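Local coordinates for protein-arginine-phosphatase (Geobacillus stearothermophilus, PDB 4PIC), which removes phosphate from phosphoarginine residues in proteins, probably counteracting the protein arginine kinase McsB, and is almost inactive on phosphotyrosine peptides, at residues 11-25 with 53-66. Numbering follows the deposited sequence.
Sequences GNTCRSPMAAALLEN and VLKEKGIEAAHRSS. With PO4 (phosphate ion), chain C.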
# COMPACT_ATOMS: atom_id res chain seq x y z
N GLY A 11 4.06 -2.92 -6.46
CA GLY A 11 4.77 -4.19 -6.40
C GLY A 11 6.23 -4.12 -6.80
O GLY A 11 6.99 -5.07 -6.58
N ASN A 12 6.64 -2.99 -7.39
CA ASN A 12 8.01 -2.79 -7.88
C ASN A 12 8.42 -3.92 -8.83
O ASN A 12 9.55 -4.42 -8.76
CB ASN A 12 8.99 -2.67 -6.71
CG ASN A 12 10.37 -2.21 -7.14
OD1 ASN A 12 11.39 -2.71 -6.63
ND2 ASN A 12 10.43 -1.25 -8.07
N THR A 13 7.50 -4.33 -9.70
CA THR A 13 7.80 -5.33 -10.74
C THR A 13 7.47 -4.83 -12.14
O THR A 13 7.98 -5.35 -13.13
CB THR A 13 7.06 -6.67 -10.53
OG1 THR A 13 5.64 -6.45 -10.50
CG2 THR A 13 7.49 -7.34 -9.23
N CYS A 14 6.62 -3.81 -12.23
CA CYS A 14 6.13 -3.36 -13.53
C CYS A 14 6.51 -1.92 -13.88
O CYS A 14 7.53 -1.69 -14.53
CB CYS A 14 4.63 -3.66 -13.65
SG CYS A 14 4.30 -5.44 -13.47
N ARG A 15 5.73 -0.93 -13.45
CA ARG A 15 6.01 0.44 -13.87
C ARG A 15 7.30 1.02 -13.31
O ARG A 15 8.12 1.53 -14.07
CB ARG A 15 4.84 1.38 -13.59
CG ARG A 15 3.62 1.11 -14.47
CD ARG A 15 2.44 1.96 -14.03
NE ARG A 15 1.86 1.48 -12.78
CZ ARG A 15 0.70 1.90 -12.29
NH1 ARG A 15 -0.01 2.80 -12.95
NH2 ARG A 15 0.25 1.40 -11.15
N SER A 16 7.50 0.98 -12.00
CA SER A 16 8.70 1.62 -11.46
C SER A 16 10.03 1.01 -11.94
O SER A 16 10.97 1.75 -12.17
CB SER A 16 8.65 1.84 -9.93
OG SER A 16 8.52 0.63 -9.21
N PRO A 17 10.09 -0.32 -12.12
CA PRO A 17 11.34 -0.85 -12.71
C PRO A 17 11.55 -0.40 -14.15
O PRO A 17 12.70 -0.20 -14.57
CB PRO A 17 11.15 -2.36 -12.65
CG PRO A 17 10.19 -2.57 -11.51
CD PRO A 17 9.24 -1.41 -11.61
N MSE A 18 10.48 -0.20 -14.90
CA MSE A 18 10.64 0.32 -16.25
C MSE A 18 11.17 1.75 -16.21
O MSE A 18 12.08 2.11 -16.97
CB MSE A 18 9.33 0.26 -17.04
CG MSE A 18 8.97 -1.16 -17.49
SE MSE A 18 7.54 -1.26 -18.81
CE MSE A 18 6.07 -0.61 -17.70
N ALA A 19 10.60 2.58 -15.35
CA ALA A 19 11.06 3.94 -15.18
C ALA A 19 12.53 3.97 -14.81
O ALA A 19 13.31 4.72 -15.41
CB ALA A 19 10.22 4.64 -14.11
N ALA A 20 12.91 3.16 -13.83
CA ALA A 20 14.29 3.12 -13.38
C ALA A 20 15.22 2.66 -14.49
O ALA A 20 16.28 3.25 -14.69
CB ALA A 20 14.44 2.22 -12.14
N ALA A 21 14.81 1.64 -15.24
CA ALA A 21 15.65 1.14 -16.31
C ALA A 21 15.85 2.16 -17.41
O ALA A 21 16.95 2.30 -17.95
CB ALA A 21 15.09 -0.15 -16.88
N LEU A 22 14.78 2.87 -17.77
CA LEU A 22 14.87 3.88 -18.82
C LEU A 22 15.80 5.01 -18.41
O LEU A 22 16.59 5.48 -19.22
CB LEU A 22 13.48 4.43 -19.16
CG LEU A 22 12.60 3.45 -19.94
CD1 LEU A 22 11.16 3.91 -19.86
CD2 LEU A 22 13.07 3.40 -21.38
N LEU A 23 15.73 5.43 -17.15
CA LEU A 23 16.58 6.54 -16.73
C LEU A 23 18.02 6.07 -16.60
O LEU A 23 18.94 6.77 -17.06
CB LEU A 23 16.08 7.15 -15.42
CG LEU A 23 16.90 8.31 -14.84
CD1 LEU A 23 17.05 9.43 -15.87
CD2 LEU A 23 16.28 8.82 -13.54
N GLU A 24 18.22 4.90 -16.02
CA GLU A 24 19.56 4.37 -15.80
C GLU A 24 20.27 4.14 -17.13
O GLU A 24 21.48 4.37 -17.25
CB GLU A 24 19.50 3.07 -14.98
CG GLU A 24 20.84 2.39 -14.75
CD GLU A 24 21.77 3.16 -13.81
OE1 GLU A 24 21.31 4.12 -13.16
OE2 GLU A 24 22.96 2.79 -13.73
N ASN A 25 19.52 3.74 -18.14
CA ASN A 25 20.10 3.50 -19.47
C ASN A 25 20.77 4.74 -20.05
O ASN A 25 21.69 4.63 -20.86
CB ASN A 25 19.05 2.99 -20.45
CG ASN A 25 19.67 2.28 -21.64
OD1 ASN A 25 20.55 1.44 -21.47
ND2 ASN A 25 19.21 2.61 -22.83
N VAL A 53 9.21 -5.42 -23.19
CA VAL A 53 9.13 -4.10 -23.80
C VAL A 53 10.41 -3.29 -23.57
O VAL A 53 10.81 -2.47 -24.42
CB VAL A 53 7.86 -3.31 -23.43
CG1 VAL A 53 6.61 -4.15 -23.75
CG2 VAL A 53 7.87 -2.95 -21.97
N LEU A 54 11.10 -3.55 -22.46
CA LEU A 54 12.43 -2.94 -22.29
C LEU A 54 13.41 -3.51 -23.31
O LEU A 54 14.21 -2.76 -23.88
CB LEU A 54 12.95 -3.11 -20.86
CG LEU A 54 12.22 -2.27 -19.81
CD1 LEU A 54 12.66 -2.68 -18.42
CD2 LEU A 54 12.44 -0.77 -20.03
N LYS A 55 13.35 -4.81 -23.54
CA LYS A 55 14.23 -5.45 -24.53
C LYS A 55 14.05 -4.83 -25.92
O LYS A 55 15.02 -4.69 -26.67
CB LYS A 55 13.96 -6.96 -24.57
CG LYS A 55 14.98 -7.76 -25.38
CD LYS A 55 14.52 -9.21 -25.54
CE LYS A 55 15.66 -10.10 -25.99
NZ LYS A 55 16.61 -10.40 -24.87
N GLU A 56 12.82 -4.43 -26.24
CA GLU A 56 12.54 -3.83 -27.55
C GLU A 56 13.30 -2.52 -27.74
O GLU A 56 13.57 -2.10 -28.87
CB GLU A 56 11.04 -3.55 -27.71
CG GLU A 56 10.19 -4.79 -27.69
CD GLU A 56 8.70 -4.50 -27.64
OE1 GLU A 56 8.30 -3.31 -27.70
OE2 GLU A 56 7.92 -5.47 -27.55
N LYS A 57 13.63 -1.86 -26.64
CA LYS A 57 14.40 -0.62 -26.69
C LYS A 57 15.87 -0.82 -26.32
O LYS A 57 16.58 0.15 -26.03
CB LYS A 57 13.74 0.43 -25.79
CG LYS A 57 12.35 0.84 -26.27
CD LYS A 57 12.38 1.17 -27.76
CE LYS A 57 11.05 1.72 -28.26
NZ LYS A 57 10.84 3.13 -27.83
N GLY A 58 16.31 -2.07 -26.34
CA GLY A 58 17.70 -2.41 -26.11
C GLY A 58 18.14 -2.52 -24.66
O GLY A 58 19.33 -2.55 -24.37
N ILE A 59 17.18 -2.56 -23.75
CA ILE A 59 17.49 -2.55 -22.33
C ILE A 59 17.28 -3.94 -21.74
O ILE A 59 16.21 -4.53 -21.89
CB ILE A 59 16.64 -1.51 -21.61
CG1 ILE A 59 17.01 -0.11 -22.11
CG2 ILE A 59 16.83 -1.61 -20.10
CD1 ILE A 59 16.05 0.99 -21.63
N GLU A 60 18.32 -4.48 -21.11
CA GLU A 60 18.25 -5.80 -20.49
C GLU A 60 18.95 -5.69 -19.15
O GLU A 60 20.03 -6.24 -18.94
CB GLU A 60 18.95 -6.86 -21.35
CG GLU A 60 18.34 -7.06 -22.74
CD GLU A 60 19.15 -8.02 -23.60
OE1 GLU A 60 20.22 -7.61 -24.11
OE2 GLU A 60 18.73 -9.18 -23.77
N ALA A 61 18.32 -4.96 -18.24
CA ALA A 61 18.94 -4.64 -16.97
C ALA A 61 18.50 -5.62 -15.89
O ALA A 61 17.41 -6.18 -15.96
CB ALA A 61 18.60 -3.23 -16.57
N ALA A 62 19.36 -5.82 -14.90
CA ALA A 62 19.01 -6.61 -13.74
C ALA A 62 18.07 -5.79 -12.86
O ALA A 62 18.32 -4.61 -12.59
CB ALA A 62 20.26 -7.00 -12.96
N HIS A 63 16.97 -6.41 -12.44
CA HIS A 63 16.10 -5.78 -11.46
C HIS A 63 15.76 -6.78 -10.36
O HIS A 63 15.44 -7.94 -10.64
CB HIS A 63 14.79 -5.29 -12.08
CG HIS A 63 13.83 -4.75 -11.07
ND1 HIS A 63 14.02 -3.55 -10.42
CD2 HIS A 63 12.69 -5.28 -10.56
CE1 HIS A 63 13.03 -3.35 -9.57
NE2 HIS A 63 12.21 -4.38 -9.64
N ARG A 64 15.84 -6.31 -9.11
CA ARG A 64 15.33 -7.05 -7.96
C ARG A 64 14.36 -6.15 -7.23
O ARG A 64 14.72 -5.04 -6.85
CB ARG A 64 16.46 -7.39 -6.97
CG ARG A 64 17.79 -7.75 -7.59
CD ARG A 64 17.93 -9.24 -7.77
NE ARG A 64 16.80 -9.79 -8.52
CZ ARG A 64 16.84 -10.93 -9.20
NH1 ARG A 64 17.95 -11.65 -9.23
NH2 ARG A 64 15.76 -11.35 -9.85
N SER A 65 13.13 -6.62 -7.02
CA SER A 65 12.13 -5.80 -6.34
C SER A 65 12.53 -5.49 -4.90
O SER A 65 13.24 -6.28 -4.26
CB SER A 65 10.76 -6.48 -6.37
OG SER A 65 10.72 -7.65 -5.57
N SER A 66 12.11 -4.33 -4.42
CA SER A 66 12.41 -3.88 -3.06
C SER A 66 11.17 -3.26 -2.44
O SER A 66 10.46 -2.50 -3.10
CB SER A 66 13.51 -2.82 -3.06
OG SER A 66 14.64 -3.22 -3.82
P PO4 C . 1.34 -1.69 -9.28
O1 PO4 C . 2.47 -2.49 -8.68
O2 PO4 C . 0.02 -2.19 -8.74
O3 PO4 C . 1.51 -0.24 -8.97
O4 PO4 C . 1.35 -1.93 -10.77
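Asn12 is gripped from two directions by the 63-66 strand-like run. His63 NE2 donates to its backbone O (2.8 Å, 157° at the hydrogen), and the backbone N of Ser66 meets its OD1 in the carbonyl plane, on a lone pair (2.8 Å). With CG anti to the backbone N (chi1 -169°), the amide stands at the edge of the His63 ring, its plane 79° from it; ND2 bonds Ser35 OG. Pro17 CG lies over one face of the imidazole, a CH-pi contact 3.6 Å from the ring centroid. Farther along helix 15-25 the packing is apolar and tight: Ala21 CB packs against both Leu54 CD1 (3.8 Å) and Ile59 CG2, the selenium of Met18, a selenomethionine, touches Val53 CG2 (3.6 Å), and the Leu22 and Ile59 side chains cross at about a right angle, CD2 against CD1. At the exposed rim the Asn25 amide crosses Ile59 obliquely, against CG1, while solvent-facing Ala61 stays 4.7 Å from the helix. Gly11 N and Arg15 NH2, with Thr10 N, bind a phosphate ion, probably from the crystallisation liquor, in the P-loop, consistent with the substrate site. Bonds to the backbone and side-chain oxygens of Asn12 probably help hold that loop's shape.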